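Hellethionin-D (Helleborus purpurascens, PDB 3SZS) is a small plant-defence thionin, toxic to animal cells and apparently acting at the cell membrane, although its precise function is not known. Local coordinates at residues Lys1-Arg5 and Cys30-Thr36. Residues are numbered along the deposited sequence; the frame is centred on the assembly and turned at random.
Sequences KSCCR and CDCIHVT
Cys3 and Ile33 face each other as an antiparallel hydrogen-bonded pair. The bond from Cys3 N to Ile33 O is short at 2.8 Å but bent, with 136° at the hydrogen. The return bond, Ile33 N to Cys3 O, is 2.9 Å and nearly straight, arriving in the carbonyl plane. Farther along, Val35 N reaches Lys1 O at 3.2 Å, tilted from that carbonyl's plane. Ser2 and His34 form the non-hydrogen-bonded pair between these links, where Ser2 CA approaches Ile33 O in a CA-H...O contact. Strands 2-4 and 32-34 thus make the small two-stranded sheet of the thionin fold, joining the chain's start to the segment after its two helices.

The covalent link is Cys4-Cys32, SG to SG 2.0 Å, with a C-S-S-C torsion of 105°. The same chi1 rotation in both cysteines sets each sulfur beside its own backbone N, where the two meet, on the sheet face that helix 7-18 covers with Tyr13 and Arg10. On this face His34 sets ring atom NE2 3.9 Å from Ser2 CB; NE2 is hydrogen-bonded to Tyr13 OH, and Ser2 OG to Arg10.

Apolar contacts line the other face: Cys3 CB meets Ile33 CG1 at 3.8 Å, and Cys3 SG, disulfide-bonded to Cys40, lies 3.7 Å from Val35 CG2.

Beyond the strands, Arg5 NE and Asp31 OD2 form a long salt bridge (3.9 Å). The oxygen sits over a guanidinium face, the guanidinium and carboxylate planes 72° apart, so only opposite charges attract. This pairing is therefore probably weak, leaving the disulfide and the three backbone bonds as the firmer ties between the segments.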
loop_
_atom_site.group_PDB
_atom_site.type_symbol
_atom_site.label_atom_id
_atom_site.label_comp_id
_atom_site.label_asym_id
_atom_site.label_seq_id
_atom_site.Cartn_x
_atom_site.Cartn_y
_atom_site.Cartn_z
ATOM N N LYS A 1 1.076 1.473 7.602
ATOM C CA LYS A 1 2.092 0.402 7.846
ATOM C C LYS A 1 2.118 -0.521 6.630
ATOM O O LYS A 1 1.976 -1.746 6.741
ATOM C CB LYS A 1 1.729 -0.369 9.106
ATOM C CG LYS A 1 1.516 0.506 10.332
ATOM C CD LYS A 1 1.616 -0.312 11.625
ATOM C CE LYS A 1 1.655 0.574 12.871
ATOM N NZ LYS A 1 2.700 1.633 12.785
ATOM N N SER A 2 2.313 0.096 5.468
ATOM C CA SER A 2 1.946 -0.500 4.184
ATOM C C SER A 2 2.961 -1.498 3.638
ATOM O O SER A 2 4.153 -1.401 3.915
ATOM C CB SER A 2 1.717 0.610 3.151
ATOM O OG SER A 2 2.829 1.488 3.084
ATOM N N CYS A 3 2.457 -2.438 2.837
ATOM C CA CYS A 3 3.263 -3.476 2.203
ATOM C C CYS A 3 2.702 -3.797 0.821
ATOM O O CYS A 3 1.541 -4.200 0.710
ATOM C CB CYS A 3 3.236 -4.735 3.059
ATOM S SG CYS A 3 4.049 -4.534 4.640
ATOM N N CYS A 4 3.517 -3.630 -0.222
ATOM C CA CYS A 4 3.077 -3.854 -1.608
ATOM C C CYS A 4 3.899 -4.930 -2.312
ATOM O O CYS A 4 5.048 -5.194 -1.953
ATOM C CB CYS A 4 3.148 -2.557 -2.416
ATOM S SG CYS A 4 2.070 -1.240 -1.826
ATOM N N ARG A 5 3.300 -5.522 -3.341
ATOM C CA ARG A 5 3.869 -6.689 -4.017
ATOM C C ARG A 5 5.034 -6.358 -4.977
ATOM O O ARG A 5 5.894 -7.200 -5.211
ATOM C CB ARG A 5 2.754 -7.464 -4.739
ATOM C CG ARG A 5 2.222 -6.764 -5.978
ATOM C CD ARG A 5 0.703 -6.891 -6.167
ATOM N NE ARG A 5 0.246 -5.913 -7.165
ATOM C CZ ARG A 5 0.469 -6.019 -8.482
ATOM N NH1 ARG A 5 1.131 -7.055 -9.000
ATOM N NH2 ARG A 5 0.020 -5.076 -9.294
ATOM N N CYS A 30 -4.363 -0.704 -5.188
ATOM C CA CYS A 30 -2.972 -0.970 -5.582
ATOM C C CYS A 30 -2.490 -2.384 -5.272
ATOM O O CYS A 30 -1.298 -2.680 -5.411
ATOM C CB CYS A 30 -2.066 0.069 -4.907
ATOM S SG CYS A 30 -2.525 1.768 -5.355
ATOM N N ASP A 31 -3.413 -3.268 -4.897
ATOM C CA ASP A 31 -3.059 -4.613 -4.445
ATOM C C ASP A 31 -1.958 -4.527 -3.352
ATOM O O ASP A 31 -0.858 -5.043 -3.523
ATOM C CB ASP A 31 -2.612 -5.488 -5.642
ATOM C CG ASP A 31 -3.787 -6.075 -6.460
ATOM O OD1 ASP A 31 -4.961 -5.940 -6.062
ATOM O OD2 ASP A 31 -3.521 -6.709 -7.509
ATOM N N CYS A 32 -2.246 -3.818 -2.256
ATOM C CA CYS A 32 -1.323 -3.764 -1.097
ATOM C C CYS A 32 -2.046 -4.109 0.205
ATOM O O CYS A 32 -3.281 -4.160 0.248
ATOM C CB CYS A 32 -0.654 -2.388 -0.956
ATOM S SG CYS A 32 0.198 -1.799 -2.439
ATOM N N ILE A 33 -1.259 -4.327 1.262
ATOM C CA ILE A 33 -1.776 -4.748 2.569
ATOM C C ILE A 33 -1.152 -3.942 3.710
ATOM O O ILE A 33 -0.156 -3.245 3.514
ATOM C CB ILE A 33 -1.539 -6.267 2.820
ATOM C CG1 ILE A 33 -0.038 -6.620 2.805
ATOM C CG2 ILE A 33 -2.292 -7.089 1.784
ATOM C CD1 ILE A 33 0.261 -8.097 3.066
ATOM N N HIS A 34 -1.746 -4.051 4.897
ATOM C CA HIS A 34 -1.271 -3.338 6.079
ATOM C C HIS A 34 -1.051 -4.282 7.236
ATOM O O HIS A 34 -1.941 -5.068 7.576
ATOM C CB HIS A 34 -2.257 -2.251 6.493
ATOM C CG HIS A 34 -2.322 -1.121 5.523
ATOM N ND1 HIS A 34 -3.233 -1.081 4.490
ATOM C CD2 HIS A 34 -1.558 -0.008 5.400
ATOM C CE1 HIS A 34 -3.029 0.013 3.775
ATOM N NE2 HIS A 34 -2.020 0.682 4.309
ATOM N N VAL A 35 0.134 -4.171 7.841
ATOM C CA VAL A 35 0.577 -5.029 8.939
ATOM C C VAL A 35 0.934 -4.192 10.168
ATOM O O VAL A 35 1.297 -3.028 10.036
ATOM C CB VAL A 35 1.824 -5.856 8.534
ATOM C CG1 VAL A 35 1.504 -6.767 7.361
ATOM C CG2 VAL A 35 2.995 -4.940 8.191
ATOM N N THR A 36 0.839 -4.788 11.354
ATOM C CA THR A 36 1.217 -4.123 12.608
ATOM C C THR A 36 2.626 -4.533 13.075
ATOM O O THR A 36 2.968 -4.384 14.248
ATOM C CB THR A 36 0.197 -4.428 13.731
ATOM O OG1 THR A 36 0.189 -5.833 14.010
ATOM C CG2 THR A 36 -1.205 -3.987 13.322
#